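Local coordinates for protein AvrRxo1-ORF1 (Xanthomonas oryzae pv. oryzicola, PDB 4Z8T) that is a type III effector with a polynucleotide kinase domain, probably a zeta-toxin-like P-loop phosphotransferase, and forms a complex with its partner AvrRxo1-ORF2, at residues Glu41-Leu44 / Asp45-Arg48; Ser50-Thr53 / Leu54-Leu58. All blocks are in the same frame, centred on the assembly; numbering follows the deposited sequence.

Contact 1 (Glu41-Leu44 / Asp45-Arg48); sequences EKLL and DQAR
Two successive turns of the long helix 34-60 meet here, Lys-42 beside Gln-46 and Leu-44 beside Arg-48, each pair four residues apart. The aliphatic part of Lys-42 runs alongside the amide of Gln-46, with NE2 of Gln-46 3.8 Å from CG of Lys-42. A first torsion of -176° sets that CG beside the amide, and the bend at chi3 carries CE of Lys-42 to 4.0 Å from NE2 of Gln-46. The ammonium NZ forms its salt bridge with Glu-115. At its other corner the Gln-46 amide meets a methyl: OE1 of Gln-46 is 3.9 Å from CD2 of Leu-43, the amide slanting across the end of the leucine. Alpha-helical i to i+4 bonding fixes this spacing: N of Asp-45 donates to O of Glu-41 at 2.9 Å, and the amides of Gln-46, Ala-47 and Arg-48 continue the ladder to the carbonyl oxygens of Lys-42, Leu-43 and Leu-44. On the Leu-44 side, the Arg-48 chain is extended from CG to NE and passes close to the Leu-44 carbonyl, CG of Arg-48 being 3.1 Å from O of Leu-44. Its guanidinium then lies with one face over CB of Leu-44, off-centre toward the rim, and NH1 of Arg-48 is 3.9 Å from that carbon. A hydrogen bond from NH2 to the carbonyl of Arg-136, on helix 123-141, anchors the far end of the group, while Phe-137 of the same helix touches Leu-44, Ala-47 and Arg-48. Leu-43 packs against Ser-110 and Leu-111 of helix 108-113. Asp-45 leans back over the preceding turn, its OD2 lying 3.2 Å from O of Glu-41, a meeting of two acceptors that contributes no bond.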
ATOM      1  N   GLU A  41     -40.528 -21.711 -16.137  1.00 26.05           N
ATOM      2  CA  GLU A  41     -41.058 -21.209 -17.395  1.00 24.66           C
ATOM      3  C   GLU A  41     -41.625 -19.808 -17.219  1.00 23.39           C
ATOM      4  O   GLU A  41     -41.446 -18.934 -18.073  1.00 25.70           O
ATOM      5  CB  GLU A  41     -42.116 -22.178 -17.952  1.00 27.15           C
ATOM      6  CG  GLU A  41     -41.529 -23.527 -18.350  1.00 32.37           C
ATOM      7  CD  GLU A  41     -42.566 -24.645 -18.449  1.00 37.01           C
ATOM      8  OE1 GLU A  41     -43.774 -24.390 -18.245  1.00 40.38           O
ATOM      9  OE2 GLU A  41     -42.159 -25.793 -18.728  1.00 40.67           O
ATOM     10  N   LYS A  42     -42.297 -19.590 -16.096  1.00 22.67           N
ATOM     11  CA  LYS A  42     -42.888 -18.297 -15.807  1.00 21.86           C
ATOM     12  C   LYS A  42     -41.802 -17.238 -15.640  1.00 23.16           C
ATOM     13  O   LYS A  42     -41.898 -16.153 -16.205  1.00 23.29           O
ATOM     14  CB  LYS A  42     -43.730 -18.354 -14.536  1.00 24.26           C
ATOM     15  CG  LYS A  42     -44.436 -17.042 -14.256  1.00 27.44           C
ATOM     16  CD  LYS A  42     -45.185 -17.038 -12.931  1.00 33.36           C
ATOM     17  CE  LYS A  42     -44.242 -16.852 -11.755  1.00 34.11           C
ATOM     18  NZ  LYS A  42     -44.980 -16.467 -10.511  1.00 37.11           N
ATOM     19  N   LEU A  43     -40.777 -17.555 -14.861  1.00 21.03           N
ATOM     20  CA  LEU A  43     -39.718 -16.581 -14.619  1.00 21.28           C
ATOM     21  C   LEU A  43     -38.929 -16.264 -15.888  1.00 21.80           C
ATOM     22  O   LEU A  43     -38.536 -15.109 -16.099  1.00 21.52           O
ATOM     23  CB  LEU A  43     -38.791 -17.051 -13.501  1.00 20.01           C
ATOM     24  CG  LEU A  43     -39.504 -17.254 -12.161  1.00 20.55           C
ATOM     25  CD1 LEU A  43     -38.495 -17.649 -11.101  1.00 21.33           C
ATOM     26  CD2 LEU A  43     -40.236 -16.010 -11.739  1.00 23.83           C
ATOM     27  N   LEU A  44     -38.704 -17.274 -16.728  1.00 23.08           N
ATOM     28  CA  LEU A  44     -37.968 -17.049 -17.974  1.00 21.27           C
ATOM     29  C   LEU A  44     -38.801 -16.225 -18.940  1.00 23.92           C
ATOM     30  O   LEU A  44     -38.265 -15.377 -19.657  1.00 24.50           O
ATOM     31  CB  LEU A  44     -37.544 -18.370 -18.621  1.00 22.37           C
ATOM     32  CG  LEU A  44     -36.414 -19.101 -17.901  1.00 25.95           C
ATOM     33  CD1 LEU A  44     -36.195 -20.497 -18.450  1.00 28.22           C
ATOM     34  CD2 LEU A  44     -35.117 -18.291 -17.991  1.00 26.84           C
ATOM     35  N   ASP A  45     -40.112 -16.457 -18.955  1.00 22.88           N
ATOM     36  CA  ASP A  45     -40.990 -15.656 -19.805  1.00 24.01           C
ATOM     37  C   ASP A  45     -40.946 -14.193 -19.396  1.00 24.12           C
ATOM     38  O   ASP A  45     -40.895 -13.298 -20.249  1.00 24.18           O
ATOM     39  CB  ASP A  45     -42.437 -16.161 -19.741  1.00 24.94           C
ATOM     40  CG  ASP A  45     -42.638 -17.463 -20.488  1.00 31.88           C
ATOM     41  OD1 ASP A  45     -41.798 -17.808 -21.345  1.00 34.70           O
ATOM     42  OD2 ASP A  45     -43.654 -18.142 -20.228  1.00 36.90           O
ATOM     43  N   GLN A  46     -40.960 -13.950 -18.089  1.00 22.82           N
ATOM     44  CA  GLN A  46     -40.936 -12.585 -17.581  1.00 23.35           C
ATOM     45  C   GLN A  46     -39.625 -11.890 -17.955  1.00 23.94           C
ATOM     46  O   GLN A  46     -39.623 -10.758 -18.443  1.00 23.86           O
ATOM     47  CB  GLN A  46     -41.113 -12.577 -16.062  1.00 26.39           C
ATOM     48  CG  GLN A  46     -42.510 -12.988 -15.605  1.00 29.46           C
ATOM     49  CD  GLN A  46     -42.643 -13.040 -14.089  1.00 32.01           C
ATOM     50  OE1 GLN A  46     -41.682 -12.788 -13.352  1.00 38.26           O
ATOM     51  NE2 GLN A  46     -43.842 -13.362 -13.614  1.00 37.72           N
ATOM     52  N   ALA A  47     -38.520 -12.582 -17.713  1.00 22.41           N
ATOM     53  CA  ALA A  47     -37.189 -12.035 -17.982  1.00 21.15           C
ATOM     54  C   ALA A  47     -37.021 -11.756 -19.469  1.00 23.39           C
ATOM     55  O   ALA A  47     -36.468 -10.722 -19.879  1.00 21.65           O
ATOM     56  CB  ALA A  47     -36.122 -13.006 -17.493  1.00 22.31           C
ATOM     57  N   ARG A  48     -37.503 -12.678 -20.291  1.00 20.23           N
ATOM     58  CA  ARG A  48     -37.411 -12.501 -21.736  1.00 22.75           C
ATOM     59  C   ARG A  48     -38.229 -11.317 -22.220  1.00 23.32           C
ATOM     60  O   ARG A  48     -37.795 -10.567 -23.100  1.00 23.35           O
ATOM     61  CB  ARG A  48     -37.797 -13.802 -22.450  1.00 22.23           C
ATOM     62  CG  ARG A  48     -36.705 -14.847 -22.302  1.00 26.30           C
ATOM     63  CD  ARG A  48     -37.118 -16.239 -22.742  1.00 29.87           C
ATOM     64  NE  ARG A  48     -35.991 -17.161 -22.586  1.00 32.88           N
ATOM     65  CZ  ARG A  48     -36.086 -18.482 -22.443  1.00 35.27           C
ATOM     66  NH1 ARG A  48     -37.270 -19.084 -22.424  1.00 33.17           N
ATOM     67  NH2 ARG A  48     -34.978 -19.202 -22.316  1.00 32.76           N
TER

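Contact 2 (Ser50-Thr53 / Leu54-Leu58); sequences SALT and LAESL
Regular alpha-helical backbone joins Ser-50-Thr-53 to Leu-54-Leu-58, with four successive i to i+4 bonds from the amides of Leu-54, Ala-55, Glu-56 and Ser-57. The first, N of Leu-54 to O of Ser-50, measures 3.0 Å with an N-H...O angle of 166°. Leu-52 and Glu-56 leave the helix as neighbours, their chains running alongside each other. With CG of Leu-52 anti to its N (chi1 -171°), the branch brings CD1 of Leu-52 to 4.2 Å from OE2 of Glu-56, a loose apolar-to-carboxylate approach. CG of Glu-56 sits 3.3 Å from O of Leu-52, and beyond it a bend at chi2 (-72°) turns the carboxylate. Leu-54 lays its CB 3.4 Å from O of Ala-51, while its side chain packs on Ala-92 and Leu-93 of helix 87-95. The hydroxyl of Thr-53 hydrogen-bonds back to O of Ser-49. OE2 of Glu-56 and OG of the buried Ser-57 form hydrogen bonds outside the helix, to N of Gly-147 and NZ of Lys-95 respectively. Between the two turns themselves, backbone bonds rather than side-chain polar pairs provide the hold.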
ATOM      1  N   SER A  50     -38.886  -8.655 -20.446  1.00 21.29           N
ATOM      2  CA  SER A  50     -38.156  -7.476 -20.013  1.00 20.79           C
ATOM      3  C   SER A  50     -36.965  -7.231 -20.925  1.00 19.18           C
ATOM      4  O   SER A  50     -36.696  -6.094 -21.298  1.00 19.95           O
ATOM      5  CB  SER A  50     -37.682  -7.630 -18.570  1.00 22.64           C
ATOM      6  OG  SER A  50     -38.793  -7.625 -17.683  1.00 24.64           O
ATOM      7  N   ALA A  51     -36.259  -8.297 -21.285  1.00 18.87           N
ATOM      8  CA  ALA A  51     -35.092  -8.139 -22.150  1.00 19.88           C
ATOM      9  C   ALA A  51     -35.494  -7.612 -23.524  1.00 20.38           C
ATOM     10  O   ALA A  51     -34.764  -6.821 -24.145  1.00 19.25           O
ATOM     11  CB  ALA A  51     -34.341  -9.456 -22.272  1.00 18.93           C
ATOM     12  N   LEU A  52     -36.647  -8.049 -24.023  1.00 20.03           N
ATOM     13  CA  LEU A  52     -37.076  -7.595 -25.339  1.00 21.06           C
ATOM     14  C   LEU A  52     -37.450  -6.126 -25.281  1.00 21.86           C
ATOM     15  O   LEU A  52     -37.182  -5.375 -26.217  1.00 20.07           O
ATOM     16  CB  LEU A  52     -38.246  -8.442 -25.850  1.00 21.39           C
ATOM     17  CG  LEU A  52     -38.677  -8.227 -27.301  1.00 29.25           C
ATOM     18  CD1 LEU A  52     -37.520  -8.437 -28.264  1.00 25.25           C
ATOM     19  CD2 LEU A  52     -39.832  -9.168 -27.638  1.00 31.53           C
ATOM     20  N   THR A  53     -38.070  -5.710 -24.181  1.00 21.05           N
ATOM     21  CA  THR A  53     -38.384  -4.296 -23.995  1.00 21.55           C
ATOM     22  C   THR A  53     -37.098  -3.467 -24.039  1.00 20.83           C
ATOM     23  O   THR A  53     -37.027  -2.457 -24.746  1.00 21.95           O
ATOM     24  CB  THR A  53     -39.128  -4.059 -22.672  1.00 25.35           C
ATOM     25  OG1 THR A  53     -40.406  -4.701 -22.737  1.00 25.91           O
ATOM     26  CG2 THR A  53     -39.340  -2.579 -22.435  1.00 25.22           C
ATOM     27  N   LEU A  54     -36.081  -3.915 -23.309  1.00 19.51           N
ATOM     28  CA  LEU A  54     -34.783  -3.237 -23.318  1.00 18.16           C
ATOM     29  C   LEU A  54     -34.254  -3.149 -24.738  1.00 19.04           C
ATOM     30  O   LEU A  54     -33.868  -2.074 -25.207  1.00 18.92           O
ATOM     31  CB  LEU A  54     -33.765  -4.000 -22.464  1.00 20.57           C
ATOM     32  CG  LEU A  54     -33.829  -3.932 -20.939  1.00 22.85           C
ATOM     33  CD1 LEU A  54     -32.605  -4.643 -20.361  1.00 21.77           C
ATOM     34  CD2 LEU A  54     -33.903  -2.490 -20.445  1.00 21.70           C
ATOM     35  N   ALA A  55     -34.256  -4.285 -25.427  1.00 18.32           N
ATOM     36  CA  ALA A  55     -33.698  -4.343 -26.775  1.00 17.90           C
ATOM     37  C   ALA A  55     -34.424  -3.424 -27.748  1.00 18.41           C
ATOM     38  O   ALA A  55     -33.791  -2.767 -28.579  1.00 20.47           O
ATOM     39  CB  ALA A  55     -33.694  -5.772 -27.288  1.00 18.02           C
ATOM     40  N   GLU A  56     -35.748  -3.369 -27.653  1.00 20.44           N
ATOM     41  CA  GLU A  56     -36.502  -2.514 -28.564  1.00 19.76           C
ATOM     42  C   GLU A  56     -36.264  -1.047 -28.244  1.00 19.77           C
ATOM     43  O   GLU A  56     -36.191  -0.220 -29.156  1.00 21.18           O
ATOM     44  CB  GLU A  56     -38.000  -2.829 -28.510  1.00 21.26           C
ATOM     45  CG  GLU A  56     -38.396  -4.206 -29.032  1.00 25.26           C
ATOM     46  CD  GLU A  56     -38.299  -4.351 -30.543  1.00 26.20           C
ATOM     47  OE1 GLU A  56     -37.971  -3.370 -31.244  1.00 31.03           O
ATOM     48  OE2 GLU A  56     -38.563  -5.469 -31.043  1.00 29.04           O
ATOM     49  N   SER A  57     -36.135  -0.713 -26.956  1.00 20.23           N
ATOM     50  CA  SER A  57     -35.791   0.661 -26.573  1.00 19.87           C
ATOM     51  C   SER A  57     -34.449   1.083 -27.132  1.00 18.69           C
ATOM     52  O   SER A  57     -34.336   2.151 -27.740  1.00 19.66           O
ATOM     53  CB  SER A  57     -35.794   0.838 -25.047  1.00 18.11           C
ATOM     54  OG  SER A  57     -35.440   2.169 -24.678  1.00 20.50           O
ATOM     55  N   LEU A  58     -33.435   0.244 -26.919  1.00 17.30           N
ATOM     56  CA  LEU A  58     -32.089   0.536 -27.401  1.00 18.13           C
ATOM     57  C   LEU A  58     -32.053   0.702 -28.920  1.00 17.01           C
ATOM     58  O   LEU A  58     -31.412   1.619 -29.425  1.00 19.72           O
ATOM     59  CB  LEU A  58     -31.130  -0.572 -26.963  1.00 17.26           C
ATOM     60  CG  LEU A  58     -30.910  -0.613 -25.449  1.00 18.21           C
ATOM     61  CD1 LEU A  58     -30.324  -1.958 -25.007  1.00 17.21           C
ATOM     62  CD2 LEU A  58     -29.992   0.535 -25.002  1.00 15.84           C
TER

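In the fold
Contacts 1 and 2 lie in series along the single helix 34-60, their centres about 14 Å apart, on the same side of the chain's centre and about 20 and 19 Å from it (centre to centre). Helix 123-141 spans both: its Phe-137 reaches each contact, and in contact 2 Ala-51 touches both Phe-137 and Leu-141. Beyond it the neighbours differ, helix 108-113 lying against the first contact and helix 87-95 against the second. Strand 66-71 follows the helix in the chain and leads into a probable P-loop with Gly-72, Gly-77, Lys-78 and Thr-79, whose backbone amides appear to hold a sulfate, consistent with a phosphate-binding loop; neither contact supplies a residue to that loop.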